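Local coordinates for coat protein (Sulfolobus turreted icosahedral virus, PDB 2BBD), which forms the capsid of this archaeal virus as its major coat protein, with a fold pointing to common ancestry with eukaryotic and bacterial viruses, at residues Ser76-Gly81 against Leu215-Asn220; Val185-Thr190 against Tyr306-Ser311. All coordinates share one frame; numbering follows the deposited sequence.

Contact 1 (Ser76-Gly81 against Leu215-Asn220)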
ATOM      1  N   SER A  76       0.937   2.957   6.624  1.00 22.13           N
ATOM      2  CA  SER A  76       2.042   2.268   7.264  1.00 23.55           C
ATOM      3  C   SER A  76       2.218   1.037   6.371  1.00 23.03           C
ATOM      4  O   SER A  76       1.574   0.007   6.567  1.00 24.79           O
ATOM      5  CB  SER A  76       1.683   1.855   8.690  1.00 24.36           C
ATOM      6  OG  SER A  76       2.817   1.293   9.324  1.00 27.25           O
ATOM      7  N   VAL A  77       3.078   1.169   5.372  1.00 22.92           N
ATOM      8  CA  VAL A  77       3.314   0.102   4.408  1.00 21.96           C
ATOM      9  C   VAL A  77       4.775   0.059   3.978  1.00 22.11           C
ATOM     10  O   VAL A  77       5.491   1.061   4.040  1.00 22.71           O
ATOM     11  CB  VAL A  77       2.471   0.326   3.134  1.00 21.18           C
ATOM     12  CG1 VAL A  77       0.983   0.356   3.464  1.00 20.52           C
ATOM     13  CG2 VAL A  77       2.880   1.645   2.486  1.00 20.81           C
ATOM     14  N   SER A  78       5.202  -1.110   3.516  1.00 22.54           N
ATOM     15  CA  SER A  78       6.564  -1.296   3.039  1.00 19.97           C
ATOM     16  C   SER A  78       6.637  -0.711   1.629  1.00 20.26           C
ATOM     17  O   SER A  78       5.612  -0.494   0.994  1.00 20.01           O
ATOM     18  CB  SER A  78       6.899  -2.788   2.998  1.00 20.10           C
ATOM     19  OG  SER A  78       6.013  -3.490   2.140  1.00 25.46           O
ATOM     20  N   GLY A  79       7.842  -0.439   1.143  1.00 21.75           N
ATOM     21  CA  GLY A  79       7.962   0.079  -0.209  1.00 20.83           C
ATOM     22  C   GLY A  79       7.506  -1.011  -1.182  1.00 21.93           C
ATOM     23  O   GLY A  79       6.927  -0.724  -2.237  1.00 19.96           O
ATOM     24  N   THR A  80       7.761  -2.260  -0.805  1.00 20.78           N
ATOM     25  CA  THR A  80       7.380  -3.426  -1.606  1.00 21.29           C
ATOM     26  C   THR A  80       5.864  -3.557  -1.784  1.00 21.39           C
ATOM     27  O   THR A  80       5.369  -3.624  -2.907  1.00 21.60           O
ATOM     28  CB  THR A  80       7.903  -4.734  -0.966  1.00 20.47           C
ATOM     29  OG1 THR A  80       9.327  -4.790  -1.082  1.00 19.61           O
ATOM     30  CG2 THR A  80       7.291  -5.943  -1.660  1.00 17.55           C
ATOM     31  N   GLY A  81       5.140  -3.588  -0.668  1.00 23.52           N
ATOM     32  CA  GLY A  81       3.693  -3.723  -0.723  1.00 21.22           C
ATOM     33  C   GLY A  81       2.971  -2.616  -1.469  1.00 22.88           C
ATOM     34  O   GLY A  81       2.084  -2.885  -2.294  1.00 22.06           O
ATOM     35  N   LEU A 215      -4.288  -6.745  -0.352  1.00 24.10           N
ATOM     36  CA  LEU A 215      -3.209  -7.225  -1.197  1.00 21.14           C
ATOM     37  C   LEU A 215      -2.442  -8.238  -0.372  1.00 22.64           C
ATOM     38  O   LEU A 215      -1.999  -7.943   0.735  1.00 23.48           O
ATOM     39  CB  LEU A 215      -2.260  -6.097  -1.607  1.00 21.66           C
ATOM     40  CG  LEU A 215      -0.904  -6.610  -2.134  1.00 21.05           C
ATOM     41  CD1 LEU A 215      -1.115  -7.491  -3.373  1.00 21.02           C
ATOM     42  CD2 LEU A 215       0.013  -5.427  -2.458  1.00 22.99           C
ATOM     43  N   VAL A 216      -2.303  -9.442  -0.906  1.00 23.39           N
ATOM     44  CA  VAL A 216      -1.579 -10.479  -0.205  1.00 22.46           C
ATOM     45  C   VAL A 216      -0.454 -11.008  -1.065  1.00 22.60           C
ATOM     46  O   VAL A 216      -0.658 -11.315  -2.238  1.00 22.26           O
ATOM     47  CB  VAL A 216      -2.485 -11.682   0.146  1.00 23.53           C
ATOM     48  CG1 VAL A 216      -1.666 -12.739   0.898  1.00 20.28           C
ATOM     49  CG2 VAL A 216      -3.688 -11.217   0.964  1.00 23.11           C
ATOM     50  N   TYR A 217       0.737 -11.091  -0.487  1.00 22.12           N
ATOM     51  CA  TYR A 217       1.864 -11.659  -1.202  1.00 22.97           C
ATOM     52  C   TYR A 217       2.642 -12.518  -0.229  1.00 22.61           C
ATOM     53  O   TYR A 217       2.649 -12.265   0.973  1.00 23.35           O
ATOM     54  CB  TYR A 217       2.756 -10.597  -1.856  1.00 23.80           C
ATOM     55  CG  TYR A 217       3.351  -9.567  -0.932  1.00 22.62           C
ATOM     56  CD1 TYR A 217       2.607  -8.468  -0.516  1.00 22.44           C
ATOM     57  CD2 TYR A 217       4.679  -9.660  -0.524  1.00 22.78           C
ATOM     58  CE1 TYR A 217       3.174  -7.473   0.279  1.00 24.24           C
ATOM     59  CE2 TYR A 217       5.261  -8.668   0.278  1.00 25.12           C
ATOM     60  CZ  TYR A 217       4.501  -7.574   0.672  1.00 25.02           C
ATOM     61  OH  TYR A 217       5.064  -6.577   1.446  1.00 25.97           O
ATOM     62  N   VAL A 218       3.275 -13.553  -0.763  1.00 23.27           N
ATOM     63  CA  VAL A 218       4.006 -14.509   0.049  1.00 24.31           C
ATOM     64  C   VAL A 218       5.480 -14.625  -0.332  1.00 23.38           C
ATOM     65  O   VAL A 218       5.832 -14.632  -1.506  1.00 22.70           O
ATOM     66  CB  VAL A 218       3.311 -15.887  -0.058  1.00 25.15           C
ATOM     67  CG1 VAL A 218       3.962 -16.872   0.855  1.00 27.41           C
ATOM     68  CG2 VAL A 218       1.834 -15.735   0.290  1.00 24.76           C
ATOM     69  N   ILE A 219       6.338 -14.724   0.673  1.00 24.10           N
ATOM     70  CA  ILE A 219       7.769 -14.824   0.434  1.00 24.39           C
ATOM     71  C   ILE A 219       8.328 -16.199   0.783  1.00 25.27           C
ATOM     72  O   ILE A 219       8.150 -16.702   1.898  1.00 25.62           O
ATOM     73  CB  ILE A 219       8.554 -13.775   1.266  1.00 24.62           C
ATOM     74  CG1 ILE A 219       8.079 -12.358   0.934  1.00 23.99           C
ATOM     75  CG2 ILE A 219      10.047 -13.918   0.997  1.00 23.56           C
ATOM     76  CD1 ILE A 219       8.258 -11.943  -0.514  1.00 26.02           C
ATOM     77  N   ASN A 220       9.019 -16.789  -0.184  1.00 25.66           N
ATOM     78  CA  ASN A 220       9.655 -18.097  -0.032  1.00 26.36           C
ATOM     79  C   ASN A 220      11.130 -17.791   0.277  1.00 26.70           C
ATOM     80  O   ASN A 220      11.741 -16.954  -0.389  1.00 23.61           O
ATOM     81  CB  ASN A 220       9.503 -18.877  -1.349  1.00 23.35           C
ATOM     82  CG  ASN A 220      10.201 -20.225  -1.335  1.00 26.30           C
ATOM     83  OD1 ASN A 220      11.430 -20.306  -1.311  1.00 25.78           O
ATOM     84  ND2 ASN A 220       9.412 -21.296  -1.372  1.00 26.85           N
TER
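The backbones of Gly-81 and Leu-215 come nearest, with CA atoms 7.8 Å apart, so there is no strand pairing; side chains of segment 215-220 reach the backbone and side chains of segment 76-81. Tyr-217 makes most of the contact. Its CG lies between the backbone N and the carbonyl carbon (chi1 58°), which sends the ring out toward the start of helix 79-89. There Gly-81 CA and Thr-80 CG2 approach the ring obliquely: Tyr-217 CE1 is 3.9 Å from Gly-81 CA, and Tyr-217 CE2 is 3.9 Å from Thr-80 CG2. Beside the ring, Leu-215 CD2 reaches Gly-81 O at 3.3 Å.

Ser-78 is the N-cap of the helix. Ser-78 OG accepts from Gly-81 N at 2.9 Å, an almost straight bond (165°). Tyr-217 OH lies 3.3 Å from Ser-78 OG. Glu-187 OE1 pairs with Tyr-217 OH and Glu-187 OE2 with Ser-78 OG, probable hydrogen bonds modelled unusually short. Ser-78 OG is thus held by both the Gly-81 N-H and the carboxylate.

Strand 72-78 turns into helix 79-89 here, over the sheet face that carries Leu-215 and Tyr-217. Strands 182-193 and 303-313 lie between strands 72-78 and 210-219 in this mixed sheet.

Contact 2 (Val185-Thr190 against Tyr306-Ser311)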
ATOM      1  N   VAL A 185      -4.517   2.698   5.439  1.00 25.67           N
ATOM      2  CA  VAL A 185      -3.805   1.684   4.667  1.00 23.92           C
ATOM      3  C   VAL A 185      -2.624   1.144   5.461  1.00 23.80           C
ATOM      4  O   VAL A 185      -1.576   1.778   5.551  1.00 21.38           O
ATOM      5  CB  VAL A 185      -3.331   2.301   3.343  1.00 22.63           C
ATOM      6  CG1 VAL A 185      -2.655   1.256   2.475  1.00 20.30           C
ATOM      7  CG2 VAL A 185      -4.533   2.922   2.623  1.00 19.87           C
ATOM      8  N   ILE A 186      -2.803  -0.044   6.027  1.00 23.76           N
ATOM      9  CA  ILE A 186      -1.782  -0.649   6.866  1.00 23.50           C
ATOM     10  C   ILE A 186      -1.337  -2.028   6.387  1.00 25.53           C
ATOM     11  O   ILE A 186      -2.159  -2.852   5.979  1.00 24.29           O
ATOM     12  CB  ILE A 186      -2.298  -0.807   8.314  1.00 24.29           C
ATOM     13  CG1 ILE A 186      -2.941   0.498   8.801  1.00 24.64           C
ATOM     14  CG2 ILE A 186      -1.158  -1.231   9.218  1.00 23.63           C
ATOM     15  CD1 ILE A 186      -1.975   1.675   8.930  1.00 24.35           C
ATOM     16  N   GLU A 187      -0.032  -2.279   6.452  1.00 24.15           N
ATOM     17  CA  GLU A 187       0.490  -3.575   6.050  1.00 23.09           C
ATOM     18  C   GLU A 187       0.795  -4.380   7.307  1.00 22.97           C
ATOM     19  O   GLU A 187       1.506  -3.913   8.198  1.00 25.15           O
ATOM     20  CB  GLU A 187       1.760  -3.426   5.202  1.00 19.96           C
ATOM     21  CG  GLU A 187       2.117  -4.706   4.469  1.00 23.89           C
ATOM     22  CD  GLU A 187       3.336  -4.569   3.578  1.00 25.48           C
ATOM     23  OE1 GLU A 187       3.352  -5.194   2.501  1.00 30.50           O
ATOM     24  OE2 GLU A 187       4.280  -3.853   3.951  1.00 25.66           O
ATOM     25  N   ILE A 188       0.250  -5.590   7.376  1.00 24.40           N
ATOM     26  CA  ILE A 188       0.445  -6.465   8.523  1.00 25.22           C
ATOM     27  C   ILE A 188       1.027  -7.803   8.100  1.00 25.90           C
ATOM     28  O   ILE A 188       0.451  -8.519   7.276  1.00 24.80           O
ATOM     29  CB  ILE A 188      -0.887  -6.718   9.254  1.00 26.86           C
ATOM     30  CG1 ILE A 188      -1.539  -5.380   9.607  1.00 27.16           C
ATOM     31  CG2 ILE A 188      -0.635  -7.546  10.516  1.00 25.29           C
ATOM     32  CD1 ILE A 188      -2.902  -5.527  10.230  1.00 29.18           C
ATOM     33  N   PRO A 189       2.189  -8.159   8.660  1.00 27.15           N
ATOM     34  CA  PRO A 189       2.840  -9.423   8.321  1.00 25.85           C
ATOM     35  C   PRO A 189       2.410 -10.577   9.218  1.00 26.52           C
ATOM     36  O   PRO A 189       1.822 -10.368  10.276  1.00 26.40           O
ATOM     37  CB  PRO A 189       4.308  -9.094   8.510  1.00 26.03           C
ATOM     38  CG  PRO A 189       4.267  -8.228   9.758  1.00 24.57           C
ATOM     39  CD  PRO A 189       3.067  -7.320   9.503  1.00 24.28           C
ATOM     40  N   THR A 190       2.695 -11.792   8.763  1.00 26.90           N
ATOM     41  CA  THR A 190       2.426 -13.011   9.519  1.00 26.42           C
ATOM     42  C   THR A 190       3.570 -13.940   9.137  1.00 27.37           C
ATOM     43  O   THR A 190       3.658 -14.416   8.000  1.00 28.51           O
ATOM     44  CB  THR A 190       1.097 -13.696   9.147  1.00 25.58           C
ATOM     45  OG1 THR A 190      -0.010 -12.843   9.475  1.00 27.13           O
ATOM     46  CG2 THR A 190       0.964 -15.001   9.925  1.00 22.31           C
ATOM     47  N   TYR A 306       2.427 -11.463   3.802  1.00 21.69           N
ATOM     48  CA  TYR A 306       2.248 -10.030   3.961  1.00 23.28           C
ATOM     49  C   TYR A 306       0.905  -9.581   3.442  1.00 23.95           C
ATOM     50  O   TYR A 306       0.539  -9.861   2.303  1.00 24.85           O
ATOM     51  CB  TYR A 306       3.369  -9.296   3.243  1.00 21.60           C
ATOM     52  CG  TYR A 306       4.695  -9.617   3.863  1.00 22.29           C
ATOM     53  CD1 TYR A 306       5.110  -8.974   5.029  1.00 23.11           C
ATOM     54  CD2 TYR A 306       5.502 -10.619   3.334  1.00 20.95           C
ATOM     55  CE1 TYR A 306       6.292  -9.325   5.648  1.00 24.05           C
ATOM     56  CE2 TYR A 306       6.678 -10.982   3.944  1.00 21.53           C
ATOM     57  CZ  TYR A 306       7.075 -10.335   5.101  1.00 23.82           C
ATOM     58  OH  TYR A 306       8.244 -10.716   5.717  1.00 22.78           O
ATOM     59  N   SER A 307       0.168  -8.884   4.300  1.00 23.28           N
ATOM     60  CA  SER A 307      -1.148  -8.392   3.947  1.00 22.66           C
ATOM     61  C   SER A 307      -1.223  -6.864   4.036  1.00 23.77           C
ATOM     62  O   SER A 307      -1.079  -6.278   5.115  1.00 23.41           O
ATOM     63  CB  SER A 307      -2.188  -9.013   4.875  1.00 21.39           C
ATOM     64  OG  SER A 307      -3.472  -8.499   4.610  1.00 24.08           O
ATOM     65  N   LEU A 308      -1.439  -6.228   2.891  1.00 22.92           N
ATOM     66  CA  LEU A 308      -1.560  -4.775   2.836  1.00 22.91           C
ATOM     67  C   LEU A 308      -3.043  -4.451   2.689  1.00 23.85           C
ATOM     68  O   LEU A 308      -3.659  -4.710   1.642  1.00 25.02           O
ATOM     69  CB  LEU A 308      -0.761  -4.214   1.656  1.00 20.99           C
ATOM     70  CG  LEU A 308      -0.608  -2.687   1.579  1.00 22.40           C
ATOM     71  CD1 LEU A 308       0.514  -2.339   0.612  1.00 24.42           C
ATOM     72  CD2 LEU A 308      -1.904  -2.049   1.135  1.00 19.09           C
ATOM     73  N   TYR A 309      -3.608  -3.889   3.749  1.00 23.95           N
ATOM     74  CA  TYR A 309      -5.024  -3.532   3.780  1.00 23.98           C
ATOM     75  C   TYR A 309      -5.370  -2.130   3.308  1.00 24.87           C
ATOM     76  O   TYR A 309      -4.957  -1.132   3.907  1.00 26.83           O
ATOM     77  CB  TYR A 309      -5.557  -3.698   5.195  1.00 22.34           C
ATOM     78  CG  TYR A 309      -5.579  -5.123   5.661  1.00 24.31           C
ATOM     79  CD1 TYR A 309      -6.512  -6.022   5.156  1.00 20.86           C
ATOM     80  CD2 TYR A 309      -4.687  -5.566   6.630  1.00 22.99           C
ATOM     81  CE1 TYR A 309      -6.561  -7.325   5.617  1.00 26.08           C
ATOM     82  CE2 TYR A 309      -4.724  -6.864   7.094  1.00 24.77           C
ATOM     83  CZ  TYR A 309      -5.663  -7.738   6.588  1.00 25.19           C
ATOM     84  OH  TYR A 309      -5.714  -9.020   7.065  1.00 28.06           O
ATOM     85  N   VAL A 310      -6.127  -2.049   2.227  1.00 24.17           N
ATOM     86  CA  VAL A 310      -6.548  -0.752   1.754  1.00 25.50           C
ATOM     87  C   VAL A 310      -7.915  -0.529   2.393  1.00 25.93           C
ATOM     88  O   VAL A 310      -8.934  -0.975   1.870  1.00 26.44           O
ATOM     89  CB  VAL A 310      -6.660  -0.708   0.224  1.00 24.08           C
ATOM     90  CG1 VAL A 310      -7.160   0.647  -0.207  1.00 23.55           C
ATOM     91  CG2 VAL A 310      -5.290  -0.986  -0.407  1.00 23.16           C
ATOM     92  N   SER A 311      -7.912   0.140   3.544  1.00 26.80           N
ATOM     93  CA  SER A 311      -9.128   0.426   4.295  1.00 26.66           C
ATOM     94  C   SER A 311      -9.288   1.925   4.581  1.00 28.72           C
ATOM     95  O   SER A 311      -8.388   2.722   4.315  1.00 28.88           O
ATOM     96  CB  SER A 311      -9.101  -0.327   5.631  1.00 25.27           C
ATOM     97  OG  SER A 311      -8.976  -1.730   5.449  1.00 30.29           O
TER
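Two antiparallel strands pair here, Val-185 to Thr-190 with Tyr-306 to Ser-311, in the middle of a mixed beta sheet. The setting is consistent with the double jelly roll of viral major capsid proteins. The axes of the two short strand segments approach to 4.5 Å, and their N-to-C directions are 161° apart.

Ile-186 with Tyr-309 and Ile-188 with Ser-307 are hydrogen-bonded pairs. Ile-188 N donates to Ser-307 O at 2.7 Å, and Ser-307 N returns a bond to Ile-188 O. Tyr-309 N binds Ile-186 O at 2.9 Å, but the return bond from Ile-186 N to Tyr-309 O is weak and bent (135°). Tyr-309 O also takes a CA-H...O contact from Val-185 CA at 3.1 Å.

One face carries Val-185, Glu-187 and Pro-189 with Leu-308 and Tyr-306. Val-185 CG1 packs on Leu-308 CD2 at 3.6 Å, their side chains crossing at a slant. A chi1 of -165° lays Glu-187 CG beside Leu-308 CB and Ser-307 O, before the extended chain carries the carboxylate off the sheet to Tyr-217 and Ser-78. Pro-189 CB lies against Tyr-306 CE1 at 3.5 Å.

The other face carries Ile-186, Ile-188, Ser-307 and Tyr-309. Ile-188 CD1 touches Tyr-309 CE2 at 3.9 Å. Ser-307 OG, which hydrogen-bonds to Gln-214, sits 3.0 Å above one face of the Tyr-309 ring, offset toward its rim.

Contacts 1 and 2 have centres about 8 Å apart, and both lie on the same mixed sheet. Its strands 72-78, 182-193, 303-313 and 210-219 are consecutive neighbours, so contact 2 is the inner pair and contact 1 spans the outer two of these four. Along the chain the segments alternate: 76-81, 185-190, 215-220, 306-311. Strands 72-78 and 182-193 run parallel, unlike the other neighbouring pairs of this sheet. The contacts also touch directly: Glu-187 of contact 2 reaches Tyr-217 and Ser-78 of contact 1. Strand pairing, as in contact 2, joins distant parts of the coat protein sequence into one sheet; contact 1 packs the start of helix 79-89 over it.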